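Local atomic coordinates of TonB-dependent siderophore receptor (Pseudomonas aeruginosa 39016, PDB entry 5NEC), a protein that probably takes up ferric siderophores, and probably siderophore-drug conjugates, across the bacterial outer membrane in a TonB-dependent manner. Residues 227-232 / 284-289; 302-307 / 338-343; 370-375 / 426-431. All blocks are in the same frame, centred on the assembly; numbering follows the deposited sequence.

Contact 1. Residues 227-232 / 284-289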
ATOM      1  N   VAL A 227      -8.127 -26.686   7.873  1.00 47.95           N
ATOM      2  CA  VAL A 227      -9.086 -25.999   7.034  1.00 48.24           C
ATOM      3  C   VAL A 227      -9.348 -24.637   7.651  1.00 47.34           C
ATOM      4  O   VAL A 227      -9.688 -24.556   8.828  1.00 45.61           O
ATOM      5  CB  VAL A 227     -10.407 -26.793   6.909  1.00 49.34           C
ATOM      6  CG1 VAL A 227     -11.457 -26.017   6.117  1.00 49.47           C
ATOM      7  CG2 VAL A 227     -10.144 -28.134   6.240  1.00 49.71           C
ATOM      8  N   THR A 228      -9.181 -23.582   6.849  1.00 48.12           N
ATOM      9  CA  THR A 228      -9.478 -22.215   7.268  1.00 48.30           C
ATOM     10  C   THR A 228     -10.471 -21.552   6.312  1.00 48.76           C
ATOM     11  O   THR A 228     -10.367 -21.701   5.096  1.00 48.20           O
ATOM     12  CB  THR A 228      -8.203 -21.363   7.402  1.00 48.07           C
ATOM     13  OG1 THR A 228      -7.298 -21.988   8.323  1.00 48.68           O
ATOM     14  CG2 THR A 228      -8.545 -19.991   7.942  1.00 48.69           C
ATOM     15  N   VAL A 229     -11.420 -20.816   6.891  1.00 49.78           N
ATOM     16  CA  VAL A 229     -12.444 -20.068   6.178  1.00 51.77           C
ATOM     17  C   VAL A 229     -12.467 -18.630   6.728  1.00 51.32           C
ATOM     18  O   VAL A 229     -12.713 -18.437   7.913  1.00 50.05           O
ATOM     19  CB  VAL A 229     -13.856 -20.725   6.353  1.00 52.79           C
ATOM     20  CG1 VAL A 229     -14.956 -19.882   5.707  1.00 54.57           C
ATOM     21  CG2 VAL A 229     -13.883 -22.113   5.745  1.00 52.83           C
ATOM     22  N   SER A 230     -12.244 -17.646   5.862  1.00 50.49           N
ATOM     23  CA  SER A 230     -12.245 -16.232   6.240  1.00 50.99           C
ATOM     24  C   SER A 230     -13.190 -15.441   5.376  1.00 49.55           C
ATOM     25  O   SER A 230     -13.330 -15.708   4.192  1.00 48.31           O
ATOM     26  CB  SER A 230     -10.850 -15.642   6.094  1.00 52.00           C
ATOM     27  OG  SER A 230     -10.010 -16.216   7.089  1.00 59.56           O
ATOM     28  N   HIS A 231     -13.839 -14.457   5.968  1.00 48.53           N
ATOM     29  CA  HIS A 231     -14.509 -13.452   5.205  1.00 48.91           C
ATOM     30  C   HIS A 231     -14.015 -12.086   5.667  1.00 48.31           C
ATOM     31  O   HIS A 231     -13.728 -11.898   6.852  1.00 47.05           O
ATOM     32  CB  HIS A 231     -16.031 -13.565   5.302  1.00 52.32           C
ATOM     33  CG  HIS A 231     -16.738 -12.762   4.256  1.00 56.13           C
ATOM     34  ND1 HIS A 231     -17.040 -13.269   3.009  1.00 59.53           N
ATOM     35  CD2 HIS A 231     -17.107 -11.460   4.230  1.00 56.82           C
ATOM     36  CE1 HIS A 231     -17.602 -12.321   2.277  1.00 59.98           C
ATOM     37  NE2 HIS A 231     -17.648 -11.213   2.995  1.00 57.13           N
ATOM     38  N   TYR A 232     -13.885 -11.160   4.707  1.00 46.28           N
ATOM     39  CA  TYR A 232     -13.466  -9.786   4.950  1.00 45.54           C
ATOM     40  C   TYR A 232     -14.469  -8.809   4.302  1.00 46.18           C
ATOM     41  O   TYR A 232     -14.775  -8.895   3.119  1.00 44.75           O
ATOM     42  CB  TYR A 232     -12.056  -9.551   4.390  1.00 44.44           C
ATOM     43  CG  TYR A 232     -11.549  -8.145   4.623  1.00 44.84           C
ATOM     44  CD1 TYR A 232     -10.999  -7.784   5.838  1.00 45.90           C
ATOM     45  CD2 TYR A 232     -11.634  -7.166   3.626  1.00 44.97           C
ATOM     46  CE1 TYR A 232     -10.527  -6.503   6.063  1.00 47.15           C
ATOM     47  CE2 TYR A 232     -11.172  -5.875   3.844  1.00 45.52           C
ATOM     48  CZ  TYR A 232     -10.612  -5.552   5.062  1.00 46.94           C
ATOM     49  OH  TYR A 232     -10.145  -4.285   5.318  1.00 48.15           O
ATOM     50  N   SER A 284     -13.943 -13.618   0.375  1.00 46.08           N
ATOM     51  CA  SER A 284     -14.076 -14.907   1.026  1.00 44.76           C
ATOM     52  C   SER A 284     -12.861 -15.705   0.644  1.00 43.86           C
ATOM     53  O   SER A 284     -12.517 -15.740  -0.528  1.00 42.21           O
ATOM     54  CB  SER A 284     -15.319 -15.629   0.533  1.00 44.98           C
ATOM     55  OG  SER A 284     -16.483 -15.026   1.052  1.00 44.66           O
ATOM     56  N   THR A 285     -12.208 -16.336   1.621  1.00 43.11           N
ATOM     57  CA  THR A 285     -11.023 -17.150   1.358  1.00 43.45           C
ATOM     58  C   THR A 285     -11.188 -18.493   2.064  1.00 43.40           C
ATOM     59  O   THR A 285     -11.594 -18.533   3.225  1.00 42.12           O
ATOM     60  CB  THR A 285      -9.728 -16.441   1.836  1.00 42.76           C
ATOM     61  OG1 THR A 285      -9.658 -15.141   1.254  1.00 45.34           O
ATOM     62  CG2 THR A 285      -8.488 -17.203   1.410  1.00 42.59           C
ATOM     63  N   ILE A 286     -10.879 -19.580   1.358  1.00 44.68           N
ATOM     64  CA  ILE A 286     -10.949 -20.950   1.893  1.00 46.23           C
ATOM     65  C   ILE A 286      -9.637 -21.643   1.614  1.00 46.27           C
ATOM     66  O   ILE A 286      -9.258 -21.804   0.456  1.00 43.75           O
ATOM     67  CB  ILE A 286     -12.109 -21.744   1.244  1.00 47.32           C
ATOM     68  CG1 ILE A 286     -13.439 -21.143   1.714  1.00 49.16           C
ATOM     69  CG2 ILE A 286     -12.081 -23.206   1.631  1.00 46.85           C
ATOM     70  CD1 ILE A 286     -14.607 -21.448   0.842  1.00 49.98           C
ATOM     71  N   THR A 287      -8.953 -22.065   2.676  1.00 48.96           N
ATOM     72  CA  THR A 287      -7.618 -22.662   2.577  1.00 51.01           C
ATOM     73  C   THR A 287      -7.651 -24.079   3.167  1.00 52.04           C
ATOM     74  O   THR A 287      -8.059 -24.249   4.315  1.00 52.42           O
ATOM     75  CB  THR A 287      -6.577 -21.785   3.319  1.00 51.73           C
ATOM     76  OG1 THR A 287      -6.646 -20.443   2.819  1.00 52.93           O
ATOM     77  CG2 THR A 287      -5.169 -22.292   3.094  1.00 52.27           C
ATOM     78  N   VAL A 288      -7.235 -25.081   2.386  1.00 51.62           N
ATOM     79  CA  VAL A 288      -7.101 -26.472   2.848  1.00 53.07           C
ATOM     80  C   VAL A 288      -5.626 -26.898   2.769  1.00 54.66           C
ATOM     81  O   VAL A 288      -5.023 -26.818   1.703  1.00 53.02           O
ATOM     82  CB  VAL A 288      -7.971 -27.436   2.010  1.00 53.48           C
ATOM     83  CG1 VAL A 288      -7.820 -28.880   2.507  1.00 54.47           C
ATOM     84  CG2 VAL A 288      -9.432 -27.012   2.074  1.00 52.57           C
ATOM     85  N   GLU A 289      -5.052 -27.322   3.896  1.00 56.95           N
ATOM     86  CA  GLU A 289      -3.668 -27.823   3.965  1.00 61.16           C
ATOM     87  C   GLU A 289      -3.661 -29.271   4.428  1.00 60.88           C
ATOM     88  O   GLU A 289      -4.417 -29.638   5.327  1.00 59.89           O
ATOM     89  CB  GLU A 289      -2.844 -27.039   4.974  1.00 64.06           C
ATOM     90  CG  GLU A 289      -2.150 -25.817   4.438  1.00 67.46           C
ATOM     91  CD  GLU A 289      -1.190 -25.239   5.461  1.00 72.15           C
ATOM     92  OE1 GLU A 289      -1.610 -25.035   6.627  1.00 76.79           O
ATOM     93  OE2 GLU A 289      -0.009 -25.003   5.114  1.00 74.54           O
TER
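His231 reaches across to Ser284 at one end of this antiparallel pair, and its side chain is the one to follow. CB leaves the strand on the face that also carries Val227, Val229, Ser284, Ile286 and Val288. CG stands anti to the backbone N (chi1 -165°), and the ring then swings toward the neighbouring strand. ND1 of His231 meets Ser284 OG in a short but bent hydrogen bond (2.7 Å, 135°), with the hydroxyl at the ring edge and near its plane; either atom could be the donor. CE1 of His231 lies 3.2 Å from Ser284 OG. NE2, beyond CE1, hydrogen-bonds Asp282 OD1, so the imidazole is held at both nitrogens and its rotation is fixed. Farther along this face Val229 CG2 packs 4.2 Å from Ile286 CG1, the two side chains running alongside each other off the sheet. Thr228, Ser230, Thr285 and Thr287 occupy the other face. Thr228 OG1 turns to Thr218, and Thr285 OG1 to Arg303. Paired backbone bonds join Thr228 with Thr287 and Ser230 with Thr285. A mainly aliphatic face, broken at one end by the His231-Ser284 pair, and a hydroxyl-bearing face behind it are typical of a transmembrane beta-barrel wall, here that of a TonB-dependent receptor.

Contact 2. Residues 302-307 / 338-343. With C8E ((hydroxyethyloxy)tri(ethyloxy)octane), chain C.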
ATOM      1  N   SER A 302      -8.778 -21.005  -2.213  1.00 44.24           N
ATOM      2  CA  SER A 302      -9.797 -20.455  -3.081  1.00 44.31           C
ATOM      3  C   SER A 302     -10.177 -19.103  -2.542  1.00 44.14           C
ATOM      4  O   SER A 302     -10.459 -18.978  -1.355  1.00 41.76           O
ATOM      5  CB  SER A 302     -11.018 -21.365  -3.106  1.00 44.49           C
ATOM      6  OG  SER A 302     -10.618 -22.643  -3.540  1.00 44.47           O
ATOM      7  N   ARG A 303     -10.165 -18.093  -3.408  1.00 45.94           N
ATOM      8  CA  ARG A 303     -10.626 -16.770  -3.045  1.00 47.27           C
ATOM      9  C   ARG A 303     -11.702 -16.303  -4.039  1.00 48.09           C
ATOM     10  O   ARG A 303     -11.511 -16.375  -5.257  1.00 47.02           O
ATOM     11  CB  ARG A 303      -9.444 -15.793  -2.971  1.00 48.75           C
ATOM     12  CG  ARG A 303      -9.871 -14.373  -2.622  1.00 51.40           C
ATOM     13  CD  ARG A 303      -8.685 -13.514  -2.244  1.00 52.67           C
ATOM     14  NE  ARG A 303      -8.179 -13.874  -0.931  1.00 54.79           N
ATOM     15  CZ  ARG A 303      -6.970 -13.559  -0.464  1.00 57.01           C
ATOM     16  NH1 ARG A 303      -6.106 -12.850  -1.189  1.00 57.87           N
ATOM     17  NH2 ARG A 303      -6.617 -13.943   0.761  1.00 57.15           N
ATOM     18  N   TYR A 304     -12.844 -15.870  -3.508  1.00 49.55           N
ATOM     19  CA  TYR A 304     -13.815 -15.096  -4.255  1.00 50.64           C
ATOM     20  C   TYR A 304     -13.847 -13.671  -3.667  1.00 50.35           C
ATOM     21  O   TYR A 304     -13.988 -13.490  -2.457  1.00 48.76           O
ATOM     22  CB  TYR A 304     -15.207 -15.724  -4.211  1.00 53.33           C
ATOM     23  CG  TYR A 304     -16.185 -14.949  -5.077  1.00 56.64           C
ATOM     24  CD1 TYR A 304     -16.357 -15.274  -6.434  1.00 60.01           C
ATOM     25  CD2 TYR A 304     -16.886 -13.851  -4.574  1.00 56.71           C
ATOM     26  CE1 TYR A 304     -17.211 -14.543  -7.252  1.00 59.70           C
ATOM     27  CE2 TYR A 304     -17.737 -13.118  -5.385  1.00 58.24           C
ATOM     28  CZ  TYR A 304     -17.905 -13.465  -6.715  1.00 59.62           C
ATOM     29  OH  TYR A 304     -18.751 -12.724  -7.499  1.00 60.25           O
ATOM     30  N   GLY A 305     -13.750 -12.673  -4.543  1.00 50.46           N
ATOM     31  CA  GLY A 305     -13.751 -11.264  -4.152  1.00 48.63           C
ATOM     32  C   GLY A 305     -14.714 -10.448  -4.982  1.00 47.69           C
ATOM     33  O   GLY A 305     -14.972 -10.765  -6.121  1.00 46.82           O
ATOM     34  N   ASN A 306     -15.217  -9.367  -4.404  1.00 49.12           N
ATOM     35  CA  ASN A 306     -16.259  -8.548  -4.997  1.00 50.23           C
ATOM     36  C   ASN A 306     -16.087  -7.114  -4.474  1.00 50.86           C
ATOM     37  O   ASN A 306     -16.161  -6.897  -3.263  1.00 49.52           O
ATOM     38  CB  ASN A 306     -17.600  -9.141  -4.566  1.00 53.43           C
ATOM     39  CG  ASN A 306     -18.782  -8.283  -4.943  1.00 56.34           C
ATOM     40  OD1 ASN A 306     -18.731  -7.529  -5.914  1.00 61.10           O
ATOM     41  ND2 ASN A 306     -19.817  -8.328  -4.129  1.00 58.34           N
ATOM     42  N   SER A 307     -15.834  -6.143  -5.360  1.00 52.70           N
ATOM     43  CA  SER A 307     -15.643  -4.746  -4.925  1.00 53.40           C
ATOM     44  C   SER A 307     -16.402  -3.751  -5.787  1.00 53.01           C
ATOM     45  O   SER A 307     -16.427  -3.879  -6.992  1.00 57.61           O
ATOM     46  CB  SER A 307     -14.160  -4.369  -4.861  1.00 53.20           C
ATOM     47  OG  SER A 307     -13.649  -4.225  -6.152  1.00 53.96           O
ATOM     48  N   THR A 338     -17.285  -1.933 -10.796  1.00 48.52           N
ATOM     49  CA  THR A 338     -17.545  -3.198 -10.090  1.00 48.84           C
ATOM     50  C   THR A 338     -16.558  -4.229 -10.555  1.00 48.34           C
ATOM     51  O   THR A 338     -16.329  -4.354 -11.746  1.00 48.71           O
ATOM     52  CB  THR A 338     -18.972  -3.751 -10.309  1.00 50.51           C
ATOM     53  OG1 THR A 338     -19.915  -2.806  -9.821  1.00 51.63           O
ATOM     54  CG2 THR A 338     -19.197  -5.066  -9.534  1.00 51.29           C
ATOM     55  N   THR A 339     -15.984  -4.973  -9.622  1.00 47.52           N
ATOM     56  CA  THR A 339     -15.017  -6.004  -9.961  1.00 50.78           C
ATOM     57  C   THR A 339     -15.313  -7.279  -9.184  1.00 50.52           C
ATOM     58  O   THR A 339     -15.637  -7.240  -8.004  1.00 52.57           O
ATOM     59  CB  THR A 339     -13.563  -5.540  -9.696  1.00 53.96           C
ATOM     60  OG1 THR A 339     -13.298  -4.360 -10.457  1.00 57.89           O
ATOM     61  CG2 THR A 339     -12.568  -6.567 -10.136  1.00 55.53           C
ATOM     62  N   THR A 340     -15.182  -8.401  -9.875  1.00 50.23           N
ATOM     63  CA  THR A 340     -15.397  -9.729  -9.347  1.00 49.85           C
ATOM     64  C   THR A 340     -14.097 -10.462  -9.614  1.00 51.13           C
ATOM     65  O   THR A 340     -13.532 -10.314 -10.691  1.00 52.10           O
ATOM     66  CB  THR A 340     -16.581 -10.356 -10.102  1.00 51.25           C
ATOM     67  OG1 THR A 340     -17.782  -9.674  -9.720  1.00 50.58           O
ATOM     68  CG2 THR A 340     -16.742 -11.835  -9.823  1.00 51.82           C
ATOM     69  N   THR A 341     -13.580 -11.196  -8.630  1.00 51.40           N
ATOM     70  CA  THR A 341     -12.342 -11.963  -8.799  1.00 52.37           C
ATOM     71  C   THR A 341     -12.534 -13.345  -8.209  1.00 50.17           C
ATOM     72  O   THR A 341     -13.076 -13.482  -7.114  1.00 48.92           O
ATOM     73  CB  THR A 341     -11.136 -11.271  -8.121  1.00 55.55           C
ATOM     74  OG1 THR A 341     -11.024  -9.929  -8.601  1.00 61.40           O
ATOM     75  CG2 THR A 341      -9.819 -11.995  -8.431  1.00 56.76           C
ATOM     76  N   ALA A 342     -12.086 -14.358  -8.935  1.00 48.44           N
ATOM     77  CA  ALA A 342     -12.143 -15.732  -8.470  1.00 49.01           C
ATOM     78  C   ALA A 342     -10.759 -16.352  -8.694  1.00 50.22           C
ATOM     79  O   ALA A 342     -10.266 -16.332  -9.828  1.00 49.22           O
ATOM     80  CB  ALA A 342     -13.214 -16.485  -9.229  1.00 48.86           C
ATOM     81  N   VAL A 343     -10.125 -16.866  -7.633  1.00 48.61           N
ATOM     82  CA  VAL A 343      -8.773 -17.451  -7.742  1.00 48.88           C
ATOM     83  C   VAL A 343      -8.712 -18.837  -7.096  1.00 48.94           C
ATOM     84  O   VAL A 343      -9.288 -19.058  -6.030  1.00 48.74           O
ATOM     85  CB  VAL A 343      -7.693 -16.540  -7.088  1.00 49.82           C
ATOM     86  CG1 VAL A 343      -6.282 -17.026  -7.407  1.00 50.57           C
ATOM     87  CG2 VAL A 343      -7.862 -15.116  -7.570  1.00 50.25           C
TER
HETATM   88  C1  C8E C 801     -11.728 -19.935 -12.072  1.00 54.07           C
HETATM   89  C2  C8E C 801     -11.340 -20.014 -10.607  1.00 56.17           C
HETATM   90  C3  C8E C 801     -12.533 -20.332  -9.695  1.00 59.95           C
HETATM   91  C4  C8E C 801     -12.202 -20.137  -8.204  1.00 61.16           C
HETATM   92  C5  C8E C 801     -13.269 -20.698  -7.248  1.00 61.01           C
HETATM   93  C6  C8E C 801     -13.582 -19.767  -6.063  1.00 59.46           C
HETATM   94  C7  C8E C 801     -14.423 -20.464  -4.989  1.00 58.48           C
HETATM   95  C8  C8E C 801     -14.957 -19.531  -3.915  1.00 56.02           C
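Tyr304 leans over its partner strand until its OH comes 3.2 Å from Thr340 CG2. With CG anti to the backbone N (chi1 -176°) and the ring turned to chi2 90°, the ring passes above the backbone, and Thr341 O lies over one of its faces, 3.8 Å from Tyr304 CD1. Thr340 CG2 and Ala342 CB both approach the ring obliquely. On the same face, a detergent tail runs past the other end of the pair: C8E C8 is 3.8 Å from Tyr304 CB, and C8E C4 is 3.9 Å from Ala342 CB. Arg303 goes the opposite way, its guanidinium leading away from the pair, with NH1 bonding to Val108 O. Gly305, between Arg303 and Ser307 in sequence, brings no side chain to that face. Ser307 puts OG between its backbone N and carbonyl carbon (chi1 73°), 3.8 Å from Thr339 CB. Six backbone bonds join the strands, among them Gly305 N to Thr341 O at 2.8 Å. The chemistry implies a two-sided wall: a surface that takes an alkyl chain, consistent with lipid contact, and a reverse face whose arginine reaches Val108 O of the plug, so that this face looks into the barrel.

Contact 3. Residues 370-375 / 426-431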
ATOM      1  N   GLU A 370     -10.990 -12.508 -13.598  1.00 56.41           N
ATOM      2  CA  GLU A 370     -11.453 -11.183 -13.176  1.00 58.31           C
ATOM      3  C   GLU A 370     -12.499 -10.636 -14.147  1.00 57.00           C
ATOM      4  O   GLU A 370     -12.274 -10.628 -15.345  1.00 58.69           O
ATOM      5  CB  GLU A 370     -10.300 -10.181 -13.026  1.00 63.49           C
ATOM      6  CG  GLU A 370     -10.795  -8.726 -12.881  1.00 69.87           C
ATOM      7  CD  GLU A 370      -9.936  -7.818 -12.008  1.00 75.62           C
ATOM      8  OE1 GLU A 370      -9.568  -6.704 -12.473  1.00 80.72           O
ATOM      9  OE2 GLU A 370      -9.666  -8.190 -10.841  1.00 80.33           O
ATOM     10  N   ASP A 371     -13.636 -10.195 -13.600  1.00 56.81           N
ATOM     11  CA  ASP A 371     -14.703  -9.463 -14.298  1.00 56.97           C
ATOM     12  C   ASP A 371     -14.609  -8.026 -13.847  1.00 52.49           C
ATOM     13  O   ASP A 371     -14.664  -7.781 -12.652  1.00 52.84           O
ATOM     14  CB  ASP A 371     -16.091  -9.926 -13.830  1.00 59.90           C
ATOM     15  CG  ASP A 371     -16.735 -10.908 -14.755  1.00 66.10           C
ATOM     16  OD1 ASP A 371     -16.039 -11.887 -15.143  1.00 71.47           O
ATOM     17  OD2 ASP A 371     -17.953 -10.714 -15.067  1.00 67.39           O
ATOM     18  N   SER A 372     -14.509  -7.070 -14.753  1.00 49.85           N
ATOM     19  CA  SER A 372     -14.634  -5.677 -14.334  1.00 51.10           C
ATOM     20  C   SER A 372     -15.622  -4.933 -15.213  1.00 49.70           C
ATOM     21  O   SER A 372     -15.742  -5.205 -16.401  1.00 50.14           O
ATOM     22  CB  SER A 372     -13.279  -4.978 -14.264  1.00 50.30           C
ATOM     23  OG  SER A 372     -12.780  -4.719 -15.536  1.00 52.24           O
ATOM     24  N   LYS A 373     -16.345  -4.013 -14.594  1.00 48.15           N
ATOM     25  CA  LYS A 373     -17.291  -3.154 -15.275  1.00 49.73           C
ATOM     26  C   LYS A 373     -16.930  -1.731 -14.915  1.00 47.74           C
ATOM     27  O   LYS A 373     -17.053  -1.369 -13.759  1.00 45.96           O
ATOM     28  CB  LYS A 373     -18.707  -3.473 -14.813  1.00 51.33           C
ATOM     29  CG  LYS A 373     -19.080  -4.917 -15.059  1.00 55.99           C
ATOM     30  CD  LYS A 373     -20.569  -5.177 -14.803  1.00 60.21           C
ATOM     31  CE  LYS A 373     -21.094  -6.386 -15.595  1.00 63.83           C
ATOM     32  NZ  LYS A 373     -21.337  -7.585 -14.732  1.00 65.90           N
ATOM     33  N   ARG A 374     -16.477  -0.944 -15.894  1.00 48.36           N
ATOM     34  CA  ARG A 374     -16.158   0.478 -15.674  1.00 49.58           C
ATOM     35  C   ARG A 374     -17.216   1.383 -16.319  1.00 46.37           C
ATOM     36  O   ARG A 374     -17.422   1.337 -17.516  1.00 46.41           O
ATOM     37  CB  ARG A 374     -14.742   0.825 -16.173  1.00 55.65           C
ATOM     38  CG  ARG A 374     -14.287   2.234 -15.717  1.00 64.99           C
ATOM     39  CD  ARG A 374     -12.890   2.696 -16.138  1.00 71.40           C
ATOM     40  NE  ARG A 374     -12.646   2.613 -17.590  1.00 76.85           N
ATOM     41  CZ  ARG A 374     -12.992   3.520 -18.514  1.00 80.21           C
ATOM     42  NH1 ARG A 374     -13.639   4.641 -18.190  1.00 83.41           N
ATOM     43  NH2 ARG A 374     -12.694   3.289 -19.799  1.00 82.26           N
ATOM     44  N   ASP A 375     -17.895   2.191 -15.515  1.00 45.09           N
ATOM     45  CA  ASP A 375     -18.868   3.175 -16.009  1.00 44.37           C
ATOM     46  C   ASP A 375     -18.505   4.552 -15.414  1.00 41.86           C
ATOM     47  O   ASP A 375     -17.400   4.740 -14.961  1.00 41.45           O
ATOM     48  CB  ASP A 375     -20.296   2.724 -15.645  1.00 44.24           C
ATOM     49  CG  ASP A 375     -21.386   3.380 -16.542  1.00 44.83           C
ATOM     50  OD1 ASP A 375     -21.256   3.345 -17.781  1.00 46.68           O
ATOM     51  OD2 ASP A 375     -22.378   3.940 -16.003  1.00 42.77           O
ATOM     52  N   LEU A 426     -17.440  -0.094 -19.951  1.00 36.37           N
ATOM     53  CA  LEU A 426     -16.436  -0.982 -20.528  1.00 38.73           C
ATOM     54  C   LEU A 426     -16.413  -2.212 -19.630  1.00 38.37           C
ATOM     55  O   LEU A 426     -16.123  -2.092 -18.431  1.00 38.84           O
ATOM     56  CB  LEU A 426     -15.054  -0.320 -20.573  1.00 40.01           C
ATOM     57  CG  LEU A 426     -13.842  -1.181 -20.950  1.00 41.16           C
ATOM     58  CD1 LEU A 426     -13.966  -1.712 -22.371  1.00 42.06           C
ATOM     59  CD2 LEU A 426     -12.580  -0.330 -20.806  1.00 41.87           C
ATOM     60  N   ASN A 427     -16.745  -3.371 -20.201  1.00 37.46           N
ATOM     61  CA  ASN A 427     -16.824  -4.628 -19.472  1.00 38.46           C
ATOM     62  C   ASN A 427     -15.707  -5.543 -19.917  1.00 39.13           C
ATOM     63  O   ASN A 427     -15.612  -5.861 -21.089  1.00 40.49           O
ATOM     64  CB  ASN A 427     -18.143  -5.335 -19.754  1.00 38.21           C
ATOM     65  CG  ASN A 427     -19.339  -4.606 -19.184  1.00 39.14           C
ATOM     66  OD1 ASN A 427     -19.234  -3.788 -18.264  1.00 39.73           O
ATOM     67  ND2 ASN A 427     -20.498  -4.895 -19.745  1.00 39.46           N
ATOM     68  N   THR A 428     -14.888  -5.994 -18.983  1.00 39.45           N
ATOM     69  CA  THR A 428     -13.725  -6.796 -19.290  1.00 42.66           C
ATOM     70  C   THR A 428     -13.748  -8.121 -18.523  1.00 44.91           C
ATOM     71  O   THR A 428     -14.005  -8.133 -17.320  1.00 43.72           O
ATOM     72  CB  THR A 428     -12.444  -6.028 -18.915  1.00 43.70           C
ATOM     73  OG1 THR A 428     -12.512  -4.688 -19.439  1.00 43.85           O
ATOM     74  CG2 THR A 428     -11.197  -6.752 -19.454  1.00 43.92           C
ATOM     75  N   VAL A 429     -13.478  -9.223 -19.222  1.00 47.74           N
ATOM     76  CA  VAL A 429     -13.357 -10.542 -18.606  1.00 50.19           C
ATOM     77  C   VAL A 429     -11.933 -11.054 -18.847  1.00 53.69           C
ATOM     78  O   VAL A 429     -11.541 -11.248 -19.997  1.00 53.48           O
ATOM     79  CB  VAL A 429     -14.396 -11.527 -19.182  1.00 50.24           C
ATOM     80  CG1 VAL A 429     -14.187 -12.933 -18.623  1.00 51.04           C
ATOM     81  CG2 VAL A 429     -15.811 -11.026 -18.882  1.00 49.14           C
ATOM     82  N   GLY A 430     -11.179 -11.265 -17.762  1.00 56.17           N
ATOM     83  CA  GLY A 430      -9.775 -11.755 -17.815  1.00 56.54           C
ATOM     84  C   GLY A 430      -9.588 -13.139 -17.203  1.00 56.54           C
ATOM     85  O   GLY A 430     -10.197 -13.446 -16.197  1.00 56.46           O
ATOM     86  N   THR A 431      -8.758 -13.967 -17.833  1.00 58.00           N
ATOM     87  CA  THR A 431      -8.402 -15.312 -17.352  1.00 57.69           C
ATOM     88  C   THR A 431      -6.892 -15.353 -17.202  1.00 57.55           C
ATOM     89  O   THR A 431      -6.181 -14.812 -18.053  1.00 58.17           O
ATOM     90  CB  THR A 431      -8.829 -16.396 -18.365  1.00 58.47           C
ATOM     91  OG1 THR A 431     -10.238 -16.557 -18.302  1.00 61.05           O
ATOM     92  CG2 THR A 431      -8.188 -17.759 -18.094  1.00 60.54           C
TER
HETATM   93  O   HOH W   1     -13.421  -2.864 -17.673  1.00 37.16           O
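Glu370 and Gly430, Ser372 and Thr428, and Arg374 and Leu426 form three hydrogen-bonded pairs of an antiparallel sheet, the strand segments running 4.7 Å apart at 169°. They belong to the beta-barrel of the receptor, where strands 357-379 and 426-444 are neighbours in the wall. Gly430 N to Glu370 O is short, at 2.7 Å, and nearly straight. On one face Asp371 and Val429 lie side by side, Asp371 OD1 touching Val429 CG2 at 3.8 Å, while the same carboxylate oxygen forms a salt bridge with Arg369. Next along, Lys373 crosses Asn427: its CG is 3.4 Å from Asn427 OD1, so the lysine meets the amide oxygen through its aliphatic stem. The stem is placed there by CG lying beside the backbone N (chi1 -58°). On the opposite face Arg374 folds at chi3 (54°), bringing NH2 obliquely to Leu426 CD2, and Leu426 also packs on Ala462 of the next strand, 447-464. Glu370 instead carries its carboxylate away from Gly430, toward Thr341, with which OE2 makes a weak hydrogen bond. Between these, the hydroxyls of Ser372 and Thr428 are too far apart to bond directly, and one water bridges them. It gives a hydrogen to Leu426 O and hydrogen-bonds Ser372 OG at 2.9 Å and Thr428 OG1 at 2.7 Å.

Overall arrangement
Reading from the N terminus, the chain passes the plug region, enters the barrel and runs through four strands; contact 1 then closes a loop of 51 residues between 227-232 and 284-289. Strand 276-291 leads directly into 296-316, whose partner 327-354 completes the hairpin of contact 2, closing 30 residues that are mostly strand. From there 357-379 follows, and contact 3 closes a second long excursion, of 50 residues, at 426-431. The three closures come in series; none nests or crosses. Backbone bonds link neighbouring contacts: Ile286 N to Ser302 O joins contacts 1 and 2, and Thr340 N to Asp371 O joins contacts 2 and 3. Together they trace six successive long strands of the barrel wall.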